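Local coordinates for protein thermophilic dibenzothiophene desulfurization enzyme C (Paenibacillus sp. A11-2, PDB 5XDC) that probably oxidises the sulfur of dibenzothiophene in two steps, to the sulfoxide and then the sulfone, using reduced FMN and molecular oxygen, at residues 399-402 with 406-409; 324-327 with 332-335; 358-361 with 366-369; 267-272 with 371-376; 61-66 with 112-117. All coordinates share one frame; numbering follows the deposited sequence.

How the contacts relate
Contact 3 is buried and contacts 4 and 5 partly so; contacts 3 and 4 adjoin. Their centres lie about 8 Å apart, and they touch through L359 on L267, Y360 on F375 and A367 on F373; both also reach the third subunit. There, aromatic rings pack on alanines and one water bridges each gap. Contacts 1 and 2 lie at the surface, where F407 packs on G335 and E332. Contact 1 faces the second subunit, whereas contact 2 gathers charge around sulfate. Helix 331-363 serves contacts 2 and 3, their centres about 45 Å apart. Contact 5, in the N-terminal helical domain, rests mainly on an arginine's aliphatic chain against a tyrosine.

Contact 1: 399-402 with 406-409; sequences GNWF and RFPT
Ring packing joins W401 to F407, where the last turns of helix 391-404 face the extended chain that follows. CE1 of F407 lies 3.6 Å from CD1 of W401, on the pyrrole part of the indole. The two planes are only 26° from parallel, but the rings are slid so far apart that they scarcely overlap, so this is a glancing contact and not a true stack. W401 gets there with CG anti to its backbone nitrogen (chi1 164°), which brings CD1 beside the F407 ring.

Backbone contacts reinforce the turn. R406 N gives a weak hydrogen bond of 3.4 Å to N400 O, and R406 O sits 3.1 Å from W401 CA in a CA-H...O contact. The fold is that of the acyl-CoA dehydrogenases, and this reversal after helix 391-404 lies at the far C-terminal end of the chain: W401 and P408 both rest on V339 of helix 331-363, and F407 on Q336.

The polar side chains meet apart from the rings. N400 OD1 comes within 2.8 Å of R406 NH1, with the amide and guanidinium planes turned 65° apart, and ND2 of N400 lies 3.8 Å from CB of R406. OD1 accepts a hydrogen bond from N404 ND2 one turn on. The guanidinium has its strongest partner across the subunit boundary, where NH2 forms a salt bridge with E291 of the second subunit; N400 packs there on L296 and W401 on Q307 of that same neighbouring chain.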
# COMPACT_ATOMS: atom_id res chain seq x y z
N GLY B 399 -3.30 -17.79 -6.53
CA GLY B 399 -2.22 -17.70 -7.49
C GLY B 399 -1.92 -19.03 -8.17
O GLY B 399 -1.64 -19.08 -9.37
N ASN B 400 -1.96 -20.11 -7.40
CA ASN B 400 -1.72 -21.44 -7.94
C ASN B 400 -2.78 -21.81 -8.96
O ASN B 400 -2.49 -22.46 -9.98
CB ASN B 400 -1.68 -22.46 -6.80
CG ASN B 400 -0.91 -23.72 -7.14
OD1 ASN B 400 -0.08 -23.75 -8.05
ND2 ASN B 400 -1.17 -24.78 -6.37
N TRP B 401 -4.03 -21.40 -8.72
CA TRP B 401 -5.07 -21.58 -9.72
C TRP B 401 -4.82 -20.72 -10.95
O TRP B 401 -4.84 -21.21 -12.09
CB TRP B 401 -6.44 -21.26 -9.12
CG TRP B 401 -7.47 -21.06 -10.17
CD1 TRP B 401 -8.13 -22.04 -10.86
CD2 TRP B 401 -7.94 -19.82 -10.69
NE1 TRP B 401 -8.99 -21.47 -11.77
CE2 TRP B 401 -8.89 -20.10 -11.68
CE3 TRP B 401 -7.65 -18.48 -10.39
CZ2 TRP B 401 -9.56 -19.10 -12.39
CZ3 TRP B 401 -8.32 -17.48 -11.09
CH2 TRP B 401 -9.26 -17.80 -12.07
N PHE B 402 -4.58 -19.42 -10.76
CA PHE B 402 -4.46 -18.55 -11.93
C PHE B 402 -3.26 -18.93 -12.79
O PHE B 402 -3.36 -18.99 -14.03
CB PHE B 402 -4.38 -17.08 -11.53
CG PHE B 402 -4.45 -16.18 -12.71
CD1 PHE B 402 -5.67 -15.74 -13.18
CD2 PHE B 402 -3.31 -15.83 -13.40
CE1 PHE B 402 -5.75 -14.95 -14.30
CE2 PHE B 402 -3.38 -15.05 -14.53
CZ PHE B 402 -4.59 -14.60 -14.98
N ARG B 406 -4.32 -25.06 -11.05
CA ARG B 406 -4.52 -26.03 -9.98
C ARG B 406 -5.57 -25.51 -9.01
O ARG B 406 -5.42 -24.42 -8.44
CB ARG B 406 -3.22 -26.31 -9.23
CG ARG B 406 -2.13 -26.90 -10.10
CD ARG B 406 -1.13 -27.66 -9.25
NE ARG B 406 0.17 -27.77 -9.92
CZ ARG B 406 1.25 -27.05 -9.62
NH1 ARG B 406 1.24 -26.16 -8.63
NH2 ARG B 406 2.37 -27.25 -10.30
N PHE B 407 -6.63 -26.28 -8.83
CA PHE B 407 -7.61 -25.88 -7.83
C PHE B 407 -7.09 -26.16 -6.42
O PHE B 407 -6.22 -27.01 -6.24
CB PHE B 407 -8.93 -26.61 -8.05
CG PHE B 407 -9.65 -26.17 -9.29
CD1 PHE B 407 -10.15 -24.88 -9.40
CD2 PHE B 407 -9.83 -27.04 -10.35
CE1 PHE B 407 -10.81 -24.47 -10.53
CE2 PHE B 407 -10.49 -26.63 -11.49
CZ PHE B 407 -10.99 -25.35 -11.58
N PRO B 408 -7.55 -25.43 -5.41
CA PRO B 408 -7.07 -25.71 -4.05
C PRO B 408 -7.41 -27.14 -3.65
O PRO B 408 -8.43 -27.70 -4.04
CB PRO B 408 -7.81 -24.68 -3.18
CG PRO B 408 -8.79 -24.00 -4.05
CD PRO B 408 -8.42 -24.25 -5.48
N THR B 409 -6.54 -27.73 -2.85
CA THR B 409 -6.82 -29.06 -2.30
C THR B 409 -7.91 -28.93 -1.23
O THR B 409 -7.68 -28.27 -0.21
CB THR B 409 -5.56 -29.66 -1.71
OG1 THR B 409 -4.57 -29.78 -2.74
CG2 THR B 409 -5.84 -31.05 -1.11

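Contact 2: 324-327 with 332-335; sequences WERN and EQRG. With SO4 (sulfate ion), chain N; SO4 (sulfate ion), chain K.
O3 of the chain K sulfate is gripped from both segments: R326 NH1 donates to it over 3.0 Å, and Q333 NE2 adds a weak bond of 3.1 Å. The arginine makes a two-pronged hold, for its NH2 reaches O2 of the same ion at 2.9 Å in a nearly straight bond (168°), with the sulfur close to the guanidinium plane. Q333 NE2 reaches further, onto O4 at 3.2 Å.

The two nitrogens that share the ion, R326 NH1 and Q333 NE2, lie 3.2 Å apart; both are donors, so the ion and not a direct bond draws them together. Water 1 spans the pair, accepting from R326 NH1 over 2.9 Å and donating to Q333 OE1. CB starts toward the helix, and the bend at chi2 (-78°) sets R326 across Q333 at about a right angle. At the backbone, N327 N gives a straight bond of 2.8 Å to O2 of the chain N sulfate, which H328 N also holds.

The contact joins the turn after helix 293-324 to the start of helix 331-363, in the C-terminal helical domain of the acyl-CoA dehydrogenase fold. E322 forms a salt bridge with the R326 NH2 that holds O2, and T330 N donates to Q333 OE1. Both sulfates probably come from the crystallisation liquor; without the chain K ion, the arginine and glutamine would probably be coupled chiefly through water.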
# COMPACT_ATOMS: atom_id res chain seq x y z
N TRP B 324 -25.50 -25.29 -4.25
CA TRP B 324 -26.22 -25.88 -3.12
C TRP B 324 -27.47 -26.62 -3.57
O TRP B 324 -27.87 -27.60 -2.93
CB TRP B 324 -26.61 -24.76 -2.17
CG TRP B 324 -27.42 -25.07 -0.93
CD1 TRP B 324 -28.74 -24.80 -0.73
CD2 TRP B 324 -26.94 -25.62 0.30
NE1 TRP B 324 -29.12 -25.15 0.54
CE2 TRP B 324 -28.03 -25.66 1.19
CE3 TRP B 324 -25.69 -26.07 0.74
CZ2 TRP B 324 -27.90 -26.13 2.50
CZ3 TRP B 324 -25.57 -26.55 2.03
CH2 TRP B 324 -26.67 -26.57 2.89
N GLU B 325 -28.10 -26.15 -4.64
CA GLU B 325 -29.32 -26.77 -5.15
C GLU B 325 -29.05 -27.95 -6.07
O GLU B 325 -29.99 -28.67 -6.42
CB GLU B 325 -30.16 -25.72 -5.89
CG GLU B 325 -30.73 -24.64 -4.99
CD GLU B 325 -31.40 -23.53 -5.79
OE1 GLU B 325 -31.41 -23.63 -7.04
OE2 GLU B 325 -31.91 -22.58 -5.18
N ARG B 326 -27.80 -28.18 -6.47
CA ARG B 326 -27.48 -29.27 -7.39
C ARG B 326 -27.46 -30.60 -6.65
O ARG B 326 -27.10 -30.68 -5.48
CB ARG B 326 -26.12 -29.06 -8.05
CG ARG B 326 -26.00 -27.78 -8.85
CD ARG B 326 -26.66 -27.89 -10.20
NE ARG B 326 -26.66 -26.61 -10.90
CZ ARG B 326 -25.67 -26.18 -11.67
NH1 ARG B 326 -24.58 -26.91 -11.85
NH2 ARG B 326 -25.77 -25.00 -12.27
N ASN B 327 -27.83 -31.67 -7.37
CA ASN B 327 -27.70 -33.00 -6.80
C ASN B 327 -26.26 -33.46 -6.80
O ASN B 327 -25.84 -34.17 -5.88
CB ASN B 327 -28.56 -34.00 -7.58
CG ASN B 327 -30.04 -33.66 -7.50
OD1 ASN B 327 -30.56 -33.35 -6.43
ND2 ASN B 327 -30.72 -33.71 -8.64
N GLU B 332 -14.39 -29.39 -10.48
CA GLU B 332 -14.16 -28.14 -11.20
C GLU B 332 -15.12 -27.06 -10.73
O GLU B 332 -14.71 -25.91 -10.51
CB GLU B 332 -14.29 -28.38 -12.70
CG GLU B 332 -13.17 -29.25 -13.26
CD GLU B 332 -13.32 -30.76 -13.00
OE1 GLU B 332 -14.46 -31.25 -12.78
OE2 GLU B 332 -12.29 -31.47 -13.02
N GLN B 333 -16.40 -27.40 -10.55
CA GLN B 333 -17.37 -26.45 -10.01
C GLN B 333 -16.98 -26.02 -8.60
O GLN B 333 -17.04 -24.84 -8.26
CB GLN B 333 -18.77 -27.06 -10.01
CG GLN B 333 -19.33 -27.33 -11.41
CD GLN B 333 -20.62 -28.14 -11.38
OE1 GLN B 333 -20.77 -29.03 -10.54
NE2 GLN B 333 -21.55 -27.83 -12.27
N ARG B 334 -16.62 -27.00 -7.76
CA ARG B 334 -16.25 -26.69 -6.38
C ARG B 334 -14.97 -25.86 -6.34
O ARG B 334 -14.87 -24.91 -5.56
CB ARG B 334 -16.07 -27.99 -5.59
CG ARG B 334 -15.86 -27.80 -4.10
CD ARG B 334 -14.39 -27.71 -3.71
NE ARG B 334 -14.28 -27.75 -2.25
CZ ARG B 334 -13.26 -27.27 -1.55
NH1 ARG B 334 -12.23 -26.67 -2.14
NH2 ARG B 334 -13.28 -27.37 -0.23
N GLY B 335 -14.00 -26.22 -7.18
CA GLY B 335 -12.72 -25.52 -7.18
C GLY B 335 -12.85 -24.08 -7.64
O GLY B 335 -12.29 -23.17 -7.02
S SO4 N . -27.86 -31.86 -10.99
O1 SO4 N . -27.44 -30.91 -12.01
O2 SO4 N . -28.73 -31.20 -10.02
O3 SO4 N . -28.60 -32.96 -11.61
O4 SO4 N . -26.67 -32.41 -10.34
S SO4 K . -22.58 -24.97 -14.42
O1 SO4 K . -22.50 -24.45 -15.79
O2 SO4 K . -23.40 -24.07 -13.61
O3 SO4 K . -23.21 -26.30 -14.45
O4 SO4 K . -21.22 -25.11 -13.92
O HOH W 1 -23.81 -29.55 -10.94

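Contact 3: 358-361 with 366-369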
# COMPACT_ATOMS: atom_id res chain seq x y z
N ARG B 358 -7.00 2.77 10.06
CA ARG B 358 -6.70 4.05 9.45
C ARG B 358 -7.81 5.08 9.60
O ARG B 358 -7.54 6.28 9.48
CB ARG B 358 -6.39 3.86 7.96
CG ARG B 358 -5.04 3.19 7.73
CD ARG B 358 -4.84 2.86 6.26
NE ARG B 358 -3.71 1.96 6.05
CZ ARG B 358 -3.44 1.37 4.89
NH1 ARG B 358 -4.21 1.57 3.83
NH2 ARG B 358 -2.38 0.57 4.80
N LEU B 359 -9.05 4.66 9.87
CA LEU B 359 -10.12 5.63 10.04
C LEU B 359 -9.86 6.57 11.21
O LEU B 359 -10.40 7.68 11.23
CB LEU B 359 -11.47 4.93 10.21
CG LEU B 359 -12.12 4.47 8.90
CD1 LEU B 359 -13.33 3.58 9.17
CD2 LEU B 359 -12.52 5.67 8.07
N TYR B 360 -9.03 6.17 12.18
CA TYR B 360 -8.67 7.11 13.25
C TYR B 360 -8.05 8.38 12.67
O TYR B 360 -8.24 9.48 13.20
CB TYR B 360 -7.70 6.47 14.24
CG TYR B 360 -8.36 5.63 15.32
CD1 TYR B 360 -8.83 6.22 16.49
CD2 TYR B 360 -8.50 4.26 15.18
CE1 TYR B 360 -9.44 5.47 17.48
CE2 TYR B 360 -9.11 3.50 16.18
CZ TYR B 360 -9.57 4.11 17.32
OH TYR B 360 -10.19 3.37 18.31
N GLU B 361 -7.29 8.23 11.58
CA GLU B 361 -6.63 9.38 10.97
C GLU B 361 -7.64 10.40 10.48
O GLU B 361 -7.37 11.61 10.49
CB GLU B 361 -5.73 8.89 9.83
CG GLU B 361 -4.79 9.93 9.27
CD GLU B 361 -3.81 9.34 8.27
OE1 GLU B 361 -3.78 9.83 7.12
OE2 GLU B 361 -3.04 8.41 8.62
N ARG B 366 -9.07 12.99 19.45
CA ARG B 366 -10.03 12.75 20.52
C ARG B 366 -10.72 11.41 20.38
O ARG B 366 -11.19 10.86 21.38
CB ARG B 366 -11.05 13.87 20.57
CG ARG B 366 -10.46 15.21 21.04
CD ARG B 366 -11.35 16.36 20.57
NE ARG B 366 -12.66 16.33 21.22
CZ ARG B 366 -13.79 16.76 20.66
NH1 ARG B 366 -13.80 17.26 19.43
NH2 ARG B 366 -14.93 16.68 21.34
N ALA B 367 -10.77 10.84 19.17
CA ALA B 367 -11.37 9.52 19.00
C ALA B 367 -10.58 8.46 19.75
O ALA B 367 -11.16 7.45 20.19
CB ALA B 367 -11.47 9.17 17.52
N ALA B 368 -9.27 8.64 19.91
CA ALA B 368 -8.42 7.72 20.66
C ALA B 368 -8.22 8.15 22.11
O ALA B 368 -8.03 7.29 22.98
CB ALA B 368 -7.05 7.58 20.01
N ALA B 369 -8.23 9.46 22.37
CA ALA B 369 -8.06 9.95 23.74
C ALA B 369 -9.19 9.51 24.65
O ALA B 369 -9.00 9.38 25.86
CB ALA B 369 -7.96 11.47 23.73
O HOH W 2 -11.47 4.61 20.26
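Two successive helices face each other across a tight reversal, with the CA atoms of Y360 and A367 6.8 Å apart: the C-terminal part of helix 331-363 against the short helix 365-369. The pairing belongs to the C-terminal helical domain of the acyl-CoA dehydrogenase fold. Helix 331-363 is kinked here, since N of Y360 and N of E361 make no bond to the turn before; E361 N instead reaches R358 O, three residues back.

Y360 carries the contact. Its CG stands anti to the carbonyl carbon (chi1 -84°), and the ring presents one edge to the neighbouring helix. CD1 meets CB of A367 at 4.1 Å, while CE1 lies as far from CB of A368. The same edge approaches the peptide joining the two alanines, near the ring plane, with CE1 3.8 Å from A367 O. With a leucine in place of Y360, the water at its hydroxyl would probably lose one of its partners and the two alanine methyls would lose the aromatic edge they pack on.

Y273 of helix 247-276 also covers A367, and A368 packs on T384 of the third subunit, with its side chain about 6 Å from a bound indole. R366, just before A367, binds FMN in another structure of this protein, though none is bound to this chain here; this small helix thus joins domain packing to the edge of a cofactor site. Water 2 lies near the plane of the tyrosine ring, 2.6 Å from Y360 OH, and donates to A367 O over 2.9 Å.

Contact 4: 267-272 with 371-376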
# COMPACT_ATOMS: atom_id res chain seq x y z
N LEU B 267 -16.99 1.92 9.20
CA LEU B 267 -17.01 3.12 8.37
C LEU B 267 -18.18 4.02 8.75
O LEU B 267 -18.02 5.24 8.85
CB LEU B 267 -17.07 2.72 6.89
CG LEU B 267 -16.59 3.70 5.83
CD1 LEU B 267 -15.19 4.19 6.08
CD2 LEU B 267 -16.66 3.01 4.46
N GLU B 268 -19.37 3.45 8.96
CA GLU B 268 -20.53 4.24 9.37
C GLU B 268 -20.32 4.86 10.74
O GLU B 268 -20.66 6.03 10.95
CB GLU B 268 -21.79 3.39 9.36
CG GLU B 268 -22.27 2.97 7.98
CD GLU B 268 -22.89 4.10 7.19
OE1 GLU B 268 -22.83 5.27 7.63
OE2 GLU B 268 -23.46 3.81 6.12
N GLU B 269 -19.78 4.10 11.69
CA GLU B 269 -19.55 4.65 13.02
C GLU B 269 -18.54 5.78 12.98
O GLU B 269 -18.70 6.80 13.67
CB GLU B 269 -19.08 3.55 13.98
CG GLU B 269 -18.69 4.00 15.38
CD GLU B 269 -19.88 4.28 16.28
OE1 GLU B 269 -19.65 4.63 17.46
OE2 GLU B 269 -21.04 4.17 15.81
N ALA B 270 -17.48 5.62 12.19
CA ALA B 270 -16.51 6.69 12.03
C ALA B 270 -17.18 7.93 11.43
O ALA B 270 -17.00 9.04 11.93
CB ALA B 270 -15.35 6.22 11.16
N ALA B 271 -17.96 7.74 10.37
CA ALA B 271 -18.62 8.87 9.72
C ALA B 271 -19.49 9.63 10.71
O ALA B 271 -19.47 10.87 10.76
CB ALA B 271 -19.46 8.38 8.54
N HIS B 272 -20.24 8.89 11.53
CA HIS B 272 -21.06 9.51 12.56
C HIS B 272 -20.23 10.35 13.52
O HIS B 272 -20.60 11.49 13.85
CB HIS B 272 -21.83 8.43 13.32
CG HIS B 272 -22.68 8.97 14.43
ND1 HIS B 272 -22.22 9.07 15.73
CD2 HIS B 272 -23.94 9.44 14.44
CE1 HIS B 272 -23.18 9.59 16.49
NE2 HIS B 272 -24.23 9.82 15.73
N ARG B 371 -11.19 6.56 25.60
CA ARG B 371 -11.31 5.11 25.51
C ARG B 371 -12.77 4.70 25.37
O ARG B 371 -13.08 3.74 24.65
CB ARG B 371 -10.69 4.44 26.74
CG ARG B 371 -10.72 2.91 26.75
CD ARG B 371 -10.29 2.32 28.11
NE ARG B 371 -11.06 2.90 29.21
CZ ARG B 371 -12.30 2.53 29.55
NH1 ARG B 371 -12.93 1.56 28.89
NH2 ARG B 371 -12.91 3.13 30.57
N GLN B 372 -13.67 5.42 26.05
CA GLN B 372 -15.08 5.04 26.09
C GLN B 372 -15.74 5.06 24.72
O GLN B 372 -16.73 4.37 24.51
CB GLN B 372 -15.84 5.97 27.05
N PHE B 373 -15.23 5.88 23.79
CA PHE B 373 -15.77 5.84 22.43
C PHE B 373 -15.82 4.40 21.92
O PHE B 373 -16.81 3.97 21.32
CB PHE B 373 -14.91 6.74 21.53
CG PHE B 373 -15.33 6.78 20.08
CD1 PHE B 373 -16.65 6.58 19.70
CD2 PHE B 373 -14.39 7.03 19.09
CE1 PHE B 373 -17.01 6.61 18.36
CE2 PHE B 373 -14.76 7.07 17.75
CZ PHE B 373 -16.06 6.86 17.40
N GLY B 374 -14.76 3.63 22.17
CA GLY B 374 -14.80 2.20 21.92
C GLY B 374 -14.67 1.80 20.47
O GLY B 374 -15.00 0.66 20.13
N PHE B 375 -14.17 2.68 19.62
CA PHE B 375 -14.11 2.39 18.19
C PHE B 375 -13.13 1.27 17.89
O PHE B 375 -13.28 0.57 16.87
CB PHE B 375 -13.73 3.66 17.43
CG PHE B 375 -13.71 3.48 15.93
CD1 PHE B 375 -14.87 3.59 15.21
CD2 PHE B 375 -12.53 3.21 15.27
CE1 PHE B 375 -14.86 3.42 13.85
CE2 PHE B 375 -12.52 3.05 13.90
CZ PHE B 375 -13.69 3.16 13.21
N ASP B 376 -12.14 1.07 18.75
CA ASP B 376 -11.15 0.02 18.56
C ASP B 376 -11.77 -1.37 18.55
O ASP B 376 -11.09 -2.31 18.15
CB ASP B 376 -10.09 0.10 19.64
CG ASP B 376 -10.65 -0.10 21.01
OD1 ASP B 376 -11.48 0.72 21.45
OD2 ASP B 376 -10.25 -1.08 21.68
O HOH W 3 -17.58 3.15 18.60
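Helix 247-276 of the C-terminal helical domain, in the acyl-CoA dehydrogenase fold, is met here by the linker between helices 365-369 and 376-385, with E269 and A270 against F373 and F375. The linker begins as a 3-10 turn and bends at G374, whose positive phi (77°) favours glycine.

F375 points its ring at the helix, CG anti to the backbone nitrogen (chi1 -177°). Its CE1 touches CB of A270 at 3.9 Å, and CD1 meets CG of E269 at 3.8 Å, the methylene lying at the ring edge. Y360 packs edge-to-face with the same ring, and M363 covers it too. Cutting this phenylalanine back to an alanine would probably open a gap beside A270 and deprive the Y360 ring of its aromatic mate.

Beyond CG, the E269 chain bends at chi2 and its carboxylate comes to F373, OE1 lying 3.4 Å from CE1. Water 3 donates to both sides, to E269 OE1 at 2.8 Å and to F373 O at 2.9 Å. R33 also donates to that carbonyl, and Y273 stacks on the F373 ring. Over one face of this ring, offset toward its rim, F375 CB sits 3.6 Å above the plane.

Contact 5: 61-66 with 112-117; sequences KERGGL and RWYPQA
R63 reaches from a loop onto helix 107-119, laying its chain beside Y114. The path starts at CB, with CG anti to the carbonyl carbon (chi1 -71°). CB lies 4.2 Å from CB of Y114, and 4.5 Å from CD of P115. The chain then runs extended from CG to NE, and CD makes the nearest approach, 3.8 Å from CD2 of the tyrosine ring. At the tip, NH2 stands 4.0 Å from both CD2 and CE2 of Y114. The guanidinium plane is turned at right angles to the ring, so the two flat groups do not stack.

Behind the side chain, the backbone of R63 touches the helix as well: its carbonyl oxygen sits 3.7 Å from CA of P115 and 4.0 Å from CG of the same proline. The helix is kinked at P115, whose nitrogen has no hydrogen to give to the turn before. The loop turns sharply at G64, where phi is positive (98°) and a side chain would be jammed against the preceding carbonyl oxygen; G64 N bonds to K61 O, closing the turn that leads into it.

Both segments belong to the N-terminal helical domain of the acyl-CoA dehydrogenase fold, and the contact fastens the loop before helix 70-83 onto helix 107-119. Y114 is fixed from its far end, its OH hydrogen-bonded to D102 and its ring meeting F98 of helix 85-104. Across the contact the arginine works mainly through its methylenes, packed on an aromatic ring, while the tyrosine's polar end is satisfied within the domain.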
# COMPACT_ATOMS: atom_id res chain seq x y z
N LYS B 61 -39.44 -24.88 3.69
CA LYS B 61 -40.77 -24.62 4.24
C LYS B 61 -41.49 -25.92 4.57
O LYS B 61 -42.22 -25.98 5.57
CB LYS B 61 -41.59 -23.77 3.27
CG LYS B 61 -41.08 -22.34 3.14
CD LYS B 61 -41.96 -21.50 2.22
CE LYS B 61 -41.45 -20.07 2.16
NZ LYS B 61 -42.36 -19.21 1.36
N GLU B 62 -41.28 -26.96 3.77
CA GLU B 62 -41.90 -28.26 4.03
C GLU B 62 -41.55 -28.77 5.42
O GLU B 62 -42.37 -29.43 6.06
CB GLU B 62 -41.45 -29.26 2.97
CG GLU B 62 -41.86 -30.72 3.20
CD GLU B 62 -43.36 -30.95 3.16
OE1 GLU B 62 -44.04 -30.23 2.40
OE2 GLU B 62 -43.86 -31.84 3.89
N ARG B 63 -40.35 -28.47 5.90
CA ARG B 63 -39.90 -28.91 7.22
C ARG B 63 -40.06 -27.85 8.29
O ARG B 63 -39.55 -28.03 9.40
CB ARG B 63 -38.43 -29.37 7.13
CG ARG B 63 -38.26 -30.67 6.38
CD ARG B 63 -36.83 -30.87 5.90
NE ARG B 63 -36.61 -32.22 5.39
CZ ARG B 63 -35.60 -32.57 4.60
NH1 ARG B 63 -35.49 -33.83 4.19
NH2 ARG B 63 -34.70 -31.67 4.20
N GLY B 64 -40.77 -26.77 7.99
CA GLY B 64 -41.09 -25.76 8.97
C GLY B 64 -40.18 -24.56 8.94
O GLY B 64 -40.40 -23.64 9.74
N GLY B 65 -39.18 -24.54 8.07
CA GLY B 65 -38.25 -23.42 7.96
C GLY B 65 -38.75 -22.32 7.06
O GLY B 65 -39.90 -22.29 6.61
N LEU B 66 -37.86 -21.36 6.79
CA LEU B 66 -38.21 -20.20 5.98
C LEU B 66 -38.01 -20.41 4.49
O LEU B 66 -38.53 -19.61 3.70
CB LEU B 66 -37.38 -18.98 6.44
CG LEU B 66 -37.62 -18.55 7.89
CD1 LEU B 66 -36.70 -17.42 8.32
CD2 LEU B 66 -39.06 -18.13 8.10
N ARG B 112 -36.16 -35.81 10.76
CA ARG B 112 -36.34 -35.70 12.20
C ARG B 112 -35.76 -34.41 12.76
O ARG B 112 -36.43 -33.69 13.50
CB ARG B 112 -35.69 -36.91 12.89
CG ARG B 112 -36.39 -38.23 12.58
CD ARG B 112 -35.82 -39.35 13.43
NE ARG B 112 -34.45 -39.69 13.05
CZ ARG B 112 -34.12 -40.57 12.11
NH1 ARG B 112 -35.06 -41.22 11.42
NH2 ARG B 112 -32.84 -40.81 11.85
N TRP B 113 -34.51 -34.10 12.39
CA TRP B 113 -33.78 -33.01 13.02
C TRP B 113 -34.35 -31.64 12.66
O TRP B 113 -34.42 -30.75 13.51
CB TRP B 113 -32.31 -33.06 12.60
CG TRP B 113 -31.37 -33.78 13.53
CD1 TRP B 113 -31.47 -33.90 14.88
CD2 TRP B 113 -30.16 -34.45 13.15
NE1 TRP B 113 -30.40 -34.61 15.37
CE2 TRP B 113 -29.58 -34.96 14.33
CE3 TRP B 113 -29.51 -34.66 11.94
CZ2 TRP B 113 -28.39 -35.67 14.32
CZ3 TRP B 113 -28.34 -35.38 11.93
CH2 TRP B 113 -27.79 -35.88 13.11
N TYR B 114 -34.76 -31.43 11.41
CA TYR B 114 -35.06 -30.06 11.03
C TYR B 114 -36.37 -29.58 11.65
O TYR B 114 -36.45 -28.45 12.13
CB TYR B 114 -35.07 -29.92 9.51
CG TYR B 114 -33.70 -30.02 8.87
CD1 TYR B 114 -32.56 -30.31 9.63
CD2 TYR B 114 -33.53 -29.82 7.52
CE1 TYR B 114 -31.32 -30.40 9.04
CE2 TYR B 114 -32.29 -29.92 6.92
CZ TYR B 114 -31.18 -30.20 7.70
OH TYR B 114 -29.94 -30.28 7.10
N PRO B 115 -37.44 -30.39 11.68
CA PRO B 115 -38.63 -29.94 12.41
C PRO B 115 -38.34 -29.71 13.89
O PRO B 115 -38.90 -28.79 14.50
CB PRO B 115 -39.63 -31.09 12.20
CG PRO B 115 -39.22 -31.68 10.92
CD PRO B 115 -37.71 -31.62 10.91
N GLN B 116 -37.46 -30.53 14.46
CA GLN B 116 -37.07 -30.35 15.85
C GLN B 116 -36.34 -29.03 16.03
O GLN B 116 -36.61 -28.28 16.97
CB GLN B 116 -36.19 -31.52 16.28
CG GLN B 116 -36.04 -31.64 17.76
CD GLN B 116 -35.27 -32.89 18.18
OE1 GLN B 116 -34.72 -33.62 17.35
NE2 GLN B 116 -35.23 -33.12 19.49
N ALA B 117 -35.41 -28.73 15.12
CA ALA B 117 -34.66 -27.47 15.18
C ALA B 117 -35.58 -26.27 15.09
O ALA B 117 -35.32 -25.23 15.72
CB ALA B 117 -33.63 -27.44 14.05